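Local coordinates for ribosomal protein S2-related protein (Deinococcus radiodurans, PDB 2JH3) that binds a [4Fe-4S] cluster and, having a chelatase-like fold, may insert iron into sirohydrochlorin, at residues A[41-45]-A[61-65]; A[279-284]-A[376-380]. All blocks are in the same frame, centred on the assembly; numbering follows the deposited sequence.

Contact 1 (A[41-45]-A[61-65])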
loop_
_atom_site.group_PDB
_atom_site.type_symbol
_atom_site.label_atom_id
_atom_site.label_comp_id
_atom_site.label_asym_id
_atom_site.label_seq_id
_atom_site.Cartn_x
_atom_site.Cartn_y
_atom_site.Cartn_z
ATOM N N TYR A 41 20.967 -6.342 -34.066
ATOM C CA TYR A 41 20.611 -7.008 -32.793
ATOM C C TYR A 41 19.247 -7.572 -32.966
ATOM O O TYR A 41 18.413 -6.954 -33.628
ATOM C CB TYR A 41 20.651 -5.980 -31.644
ATOM C CG TYR A 41 22.059 -5.562 -31.391
ATOM C CD1 TYR A 41 22.590 -4.386 -31.939
ATOM C CD2 TYR A 41 22.897 -6.396 -30.684
ATOM C CE1 TYR A 41 23.933 -4.078 -31.751
ATOM C CE2 TYR A 41 24.199 -6.068 -30.459
ATOM C CZ TYR A 41 24.720 -4.962 -31.032
ATOM O OH TYR A 41 26.058 -4.746 -30.750
ATOM N N ASP A 42 19.002 -8.734 -32.380
ATOM C CA ASP A 42 17.685 -9.384 -32.495
ATOM C C ASP A 42 16.668 -9.041 -31.399
ATOM O O ASP A 42 15.499 -9.431 -31.522
ATOM C CB ASP A 42 17.887 -10.895 -32.543
ATOM C CG ASP A 42 18.826 -11.261 -33.694
ATOM O OD1 ASP A 42 18.294 -11.282 -34.809
ATOM O OD2 ASP A 42 20.063 -11.355 -33.455
ATOM N N GLU A 43 17.117 -8.319 -30.368
ATOM C CA GLU A 43 16.291 -7.787 -29.322
ATOM C C GLU A 43 17.037 -6.638 -28.623
ATOM O O GLU A 43 18.285 -6.557 -28.700
ATOM C CB GLU A 43 15.906 -8.874 -28.300
ATOM C CG GLU A 43 16.983 -9.204 -27.283
ATOM C CD GLU A 43 16.539 -10.213 -26.289
ATOM O OE1 GLU A 43 15.310 -10.391 -26.134
ATOM O OE2 GLU A 43 17.405 -10.843 -25.672
ATOM N N VAL A 44 16.255 -5.766 -27.979
ATOM C CA VAL A 44 16.766 -4.635 -27.187
ATOM C C VAL A 44 16.035 -4.655 -25.849
ATOM O O VAL A 44 14.784 -4.644 -25.776
ATOM C CB VAL A 44 16.589 -3.288 -27.906
ATOM C CG1 VAL A 44 17.194 -2.167 -27.124
ATOM C CG2 VAL A 44 17.186 -3.340 -29.319
ATOM N N LEU A 45 16.810 -4.798 -24.800
ATOM C CA LEU A 45 16.281 -4.879 -23.461
ATOM C C LEU A 45 16.779 -3.692 -22.617
ATOM O O LEU A 45 17.748 -2.968 -23.007
ATOM C CB LEU A 45 16.685 -6.219 -22.845
ATOM C CG LEU A 45 16.092 -7.464 -23.574
ATOM C CD1 LEU A 45 16.488 -8.702 -22.825
ATOM C CD2 LEU A 45 14.573 -7.501 -23.741
ATOM N N THR A 61 16.945 -12.186 -18.308
ATOM C CA THR A 61 15.914 -11.920 -19.244
ATOM C C THR A 61 16.360 -11.988 -20.707
ATOM O O THR A 61 15.521 -11.837 -21.583
ATOM C CB THR A 61 15.227 -10.575 -18.990
ATOM O OG1 THR A 61 16.013 -9.496 -19.467
ATOM C CG2 THR A 61 14.919 -10.383 -17.506
ATOM N N VAL A 62 17.656 -12.142 -20.980
ATOM C CA VAL A 62 18.139 -12.016 -22.361
ATOM C C VAL A 62 17.975 -13.353 -23.073
ATOM O O VAL A 62 18.204 -14.409 -22.494
ATOM C CB VAL A 62 19.588 -11.401 -22.493
ATOM C CG1 VAL A 62 19.836 -10.284 -21.487
ATOM C CG2 VAL A 62 20.552 -12.364 -22.382
ATOM N N ALA A 63 17.509 -13.265 -24.299
ATOM C CA ALA A 63 17.069 -14.363 -25.046
ATOM C C ALA A 63 18.200 -15.144 -25.697
ATOM O O ALA A 63 18.038 -16.346 -25.915
ATOM C CB ALA A 63 16.057 -13.903 -26.102
ATOM N N TYR A 64 19.335 -14.467 -25.932
ATOM C CA TYR A 64 20.494 -14.976 -26.718
ATOM C C TYR A 64 21.756 -15.062 -25.903
ATOM O O TYR A 64 21.816 -14.599 -24.766
ATOM C CB TYR A 64 20.704 -14.128 -27.962
ATOM C CG TYR A 64 19.392 -13.972 -28.695
ATOM C CD1 TYR A 64 18.706 -15.089 -29.123
ATOM C CD2 TYR A 64 18.814 -12.719 -28.907
ATOM C CE1 TYR A 64 17.493 -14.964 -29.756
ATOM C CE2 TYR A 64 17.588 -12.584 -29.522
ATOM C CZ TYR A 64 16.952 -13.724 -29.958
ATOM O OH TYR A 64 15.742 -13.652 -30.599
ATOM N N SER A 65 22.747 -15.747 -26.464
ATOM C CA SER A 65 23.939 -16.160 -25.729
ATOM C C SER A 65 25.088 -15.196 -25.973
ATOM O O SER A 65 26.182 -15.365 -25.437
ATOM C CB SER A 65 24.350 -17.579 -26.185
ATOM O OG SER A 65 24.657 -17.587 -27.576
#
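Glu43 reaches across from 41-45 to Ala63 of 61-65 between two chain pieces that run in nearly opposite directions, 158° apart end to end, with the CA atoms of Glu43 and Ala63 7.9 Å from each other. That spacing is too wide for backbone pairing, and side chains bridge it. The carboxylate of Glu43 takes the backbone N-H of Ala63 on the syn lone pair of OE2, 2.8 Å from Ala63 N and almost straight at 173°. With chi1 at 79°, the chain, extended beyond CG, carries the carboxylate across to 61-65. Ser5 OG also bonds OE2, while OE1 forms a salt bridge with Arg365, so both oxygens are held. Cutting this side chain back to an alanine would probably leave the Ala63 N-H without this acceptor and Arg365 without this counter-charge. On one flank CB of Asp42 meets the Tyr64 ring obliquely, 3.5 Å from Tyr64 CE2; on the other, Leu45 CD1 lies 3.9 Å from Val62 CG1 and 3.5 Å from Thr61 OG1, whose own hydrogen bond goes to Val58 O. The contact sets strand 43-48, an edge strand of the first CbiX-family sheet, and the residues leading into it against the loop entering strand 66-71. Strand 5-10 lies between these two strands in the sheet and touches Val62, while helix 361-371 packs on Thr61 and Ala63.

Contact 2 (A[279-284]-A[376-380])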
loop_
_atom_site.group_PDB
_atom_site.type_symbol
_atom_site.label_atom_id
_atom_site.label_comp_id
_atom_site.label_asym_id
_atom_site.label_seq_id
_atom_site.Cartn_x
_atom_site.Cartn_y
_atom_site.Cartn_z
ATOM N N GLU A 279 12.988 -22.064 -22.620
ATOM C CA GLU A 279 12.042 -22.945 -21.926
ATOM C C GLU A 279 10.968 -22.210 -21.140
ATOM O O GLU A 279 9.792 -22.585 -21.147
ATOM C CB GLU A 279 12.815 -23.855 -20.986
ATOM C CG GLU A 279 13.617 -24.943 -21.704
ATOM C CD GLU A 279 14.412 -25.825 -20.734
ATOM O OE1 GLU A 279 13.990 -26.041 -19.590
ATOM O OE2 GLU A 279 15.484 -26.237 -21.128
ATOM N N ALA A 280 11.381 -21.158 -20.414
ATOM C CA ALA A 280 10.452 -20.411 -19.577
ATOM C C ALA A 280 9.406 -19.723 -20.428
ATOM O O ALA A 280 8.216 -19.734 -20.111
ATOM C CB ALA A 280 11.145 -19.484 -18.688
ATOM N N TRP A 281 9.804 -19.258 -21.608
ATOM C CA TRP A 281 8.817 -18.634 -22.470
ATOM C C TRP A 281 7.937 -19.645 -23.158
ATOM O O TRP A 281 6.789 -19.342 -23.442
ATOM C CB TRP A 281 9.476 -17.564 -23.384
ATOM C CG TRP A 281 9.862 -16.419 -22.467
ATOM C CD1 TRP A 281 11.051 -16.216 -21.897
ATOM C CD2 TRP A 281 8.995 -15.380 -21.993
ATOM N NE1 TRP A 281 11.021 -15.092 -21.125
ATOM C CE2 TRP A 281 9.739 -14.586 -21.132
ATOM C CE3 TRP A 281 7.642 -15.100 -22.173
ATOM C CZ2 TRP A 281 9.196 -13.492 -20.465
ATOM C CZ3 TRP A 281 7.084 -14.006 -21.521
ATOM C CH2 TRP A 281 7.868 -13.210 -20.684
ATOM N N ALA A 282 8.441 -20.860 -23.386
ATOM C CA ALA A 282 7.549 -21.958 -23.846
ATOM C C ALA A 282 6.480 -22.279 -22.799
ATOM O O ALA A 282 5.272 -22.561 -23.129
ATOM C CB ALA A 282 8.339 -23.196 -24.181
ATOM N N ALA A 283 6.874 -22.270 -21.531
ATOM C CA ALA A 283 5.901 -22.467 -20.457
ATOM C C ALA A 283 4.830 -21.358 -20.421
ATOM O O ALA A 283 3.596 -21.565 -20.233
ATOM C CB ALA A 283 6.592 -22.505 -19.155
ATOM N N LEU A 284 5.289 -20.151 -20.628
ATOM C CA LEU A 284 4.365 -19.003 -20.590
ATOM C C LEU A 284 3.372 -19.092 -21.742
ATOM O O LEU A 284 2.217 -18.892 -21.519
ATOM C CB LEU A 284 5.146 -17.682 -20.645
ATOM C CG LEU A 284 4.393 -16.314 -20.657
ATOM C CD1 LEU A 284 3.773 -15.928 -21.968
ATOM C CD2 LEU A 284 3.301 -16.271 -19.633
ATOM N N ILE A 376 8.631 -14.239 -15.115
ATOM C CA ILE A 376 8.444 -15.497 -15.856
ATOM C C ILE A 376 9.628 -16.495 -15.689
ATOM O O ILE A 376 9.437 -17.648 -15.330
ATOM C CB ILE A 376 8.173 -15.205 -17.395
ATOM C CG1 ILE A 376 6.763 -14.619 -17.644
ATOM C CG2 ILE A 376 8.464 -16.442 -18.221
ATOM C CD1 ILE A 376 5.754 -15.084 -16.902
ATOM N N GLU A 377 10.832 -15.974 -15.850
ATOM C CA GLU A 377 12.064 -16.718 -15.791
ATOM C C GLU A 377 12.343 -17.251 -14.369
ATOM O O GLU A 377 12.801 -18.374 -14.184
ATOM C CB GLU A 377 13.181 -15.747 -16.204
ATOM C CG GLU A 377 13.133 -15.261 -17.692
ATOM C CD GLU A 377 12.472 -13.912 -17.916
ATOM O OE1 GLU A 377 11.760 -13.454 -17.038
ATOM O OE2 GLU A 377 12.614 -13.348 -19.019
ATOM N N GLU A 378 12.127 -16.424 -13.366
ATOM C CA GLU A 378 12.302 -16.819 -11.947
ATOM C C GLU A 378 11.331 -17.812 -11.489
ATOM O O GLU A 378 11.683 -18.769 -10.802
ATOM C CB GLU A 378 12.239 -15.596 -11.044
ATOM C CG GLU A 378 13.439 -14.806 -11.211
ATOM C CD GLU A 378 13.431 -13.505 -10.418
ATOM O OE1 GLU A 378 12.358 -13.072 -9.927
ATOM O OE2 GLU A 378 14.522 -12.857 -10.334
ATOM N N SER A 379 10.060 -17.606 -11.849
ATOM C CA SER A 379 9.023 -18.546 -11.516
ATOM C C SER A 379 9.282 -19.938 -12.148
ATOM O O SER A 379 9.131 -20.993 -11.475
ATOM C CB SER A 379 7.650 -17.990 -11.904
ATOM O OG SER A 379 7.320 -16.825 -11.080
ATOM N N TYR A 380 9.710 -19.926 -13.426
ATOM C CA TYR A 380 10.035 -21.139 -14.182
ATOM C C TYR A 380 11.158 -21.877 -13.494
ATOM O O TYR A 380 11.094 -23.098 -13.272
ATOM C CB TYR A 380 10.439 -20.825 -15.610
ATOM C CG TYR A 380 10.728 -22.067 -16.403
ATOM C CD1 TYR A 380 9.705 -22.784 -16.928
ATOM C CD2 TYR A 380 12.062 -22.528 -16.610
ATOM C CE1 TYR A 380 9.940 -23.975 -17.647
ATOM C CE2 TYR A 380 12.314 -23.688 -17.333
ATOM C CZ TYR A 380 11.245 -24.428 -17.819
ATOM O OH TYR A 380 11.445 -25.608 -18.565
#
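Ala280 and Tyr380 bring helices 279-284 and 376-380 together almost perpendicularly: the axes cross at 95° and approach to 9.0 Å, and the CA atoms of these two residues are 5.5 Å apart. This is a helix-helix crossing within the DR2241 stabilising domain, and the small side chain of Ala280 permits the close backbone approach. Its CB lies 3.4 Å from Tyr380 CB, and its CA sits over one face of the Tyr380 ring, 3.8 Å from the centroid and 21° off the normal, a CH-pi contact. The first torsion of Tyr380 (chi1 -178°) swings the ring opposite the backbone N, along helix 279-284, with Ala283 CB obliquely beside it. At the far end of the ring, the hydroxyl donates to the anti lone pair of Glu279 OE1, the carboxylate standing steeply to the ring plane. Ile376 fills the other half of the interface. Its CG2 is centred over the six-membered ring of Trp281, 3.8 Å from the centroid, in a second CH-pi contact, and its CD1 turns to Leu284 CD2 at 3.9 Å. Leu368 of helix 361-371 packs on both Trp281 and Leu284, extending the apolar layer. Glu377, bent at chi2, brings its carboxylate to the indole edge: Trp281 NE1 donates to OE2 of Glu377 over 3.2 Å, with OE2 in the indole plane but the N-H arriving from above the carboxylate plane.

How the contacts relate
From the N terminus, the chain enters strand 43-48 and, after 15 intervening residues, contact 1 closes a short loop within the first CbiX domain. The chain then passes through the second CbiX domain before helix 275-290 opens contact 2, which closes a much longer loop of 91 residues, including strands 292-294 to 355-359, on reaching helix 375-383. The two loops therefore follow in series, neither nested nor crossed. Their centres are 15 Å apart, and they meet directly where Thr61 CA packs 3.6 Å from Glu377 OE2. Helix 361-371 of the stabilising domain touches both through Arg365 and Glu369, packing against the loop before strand 66-71 and, by Arg365, reaching the CbiX sheet.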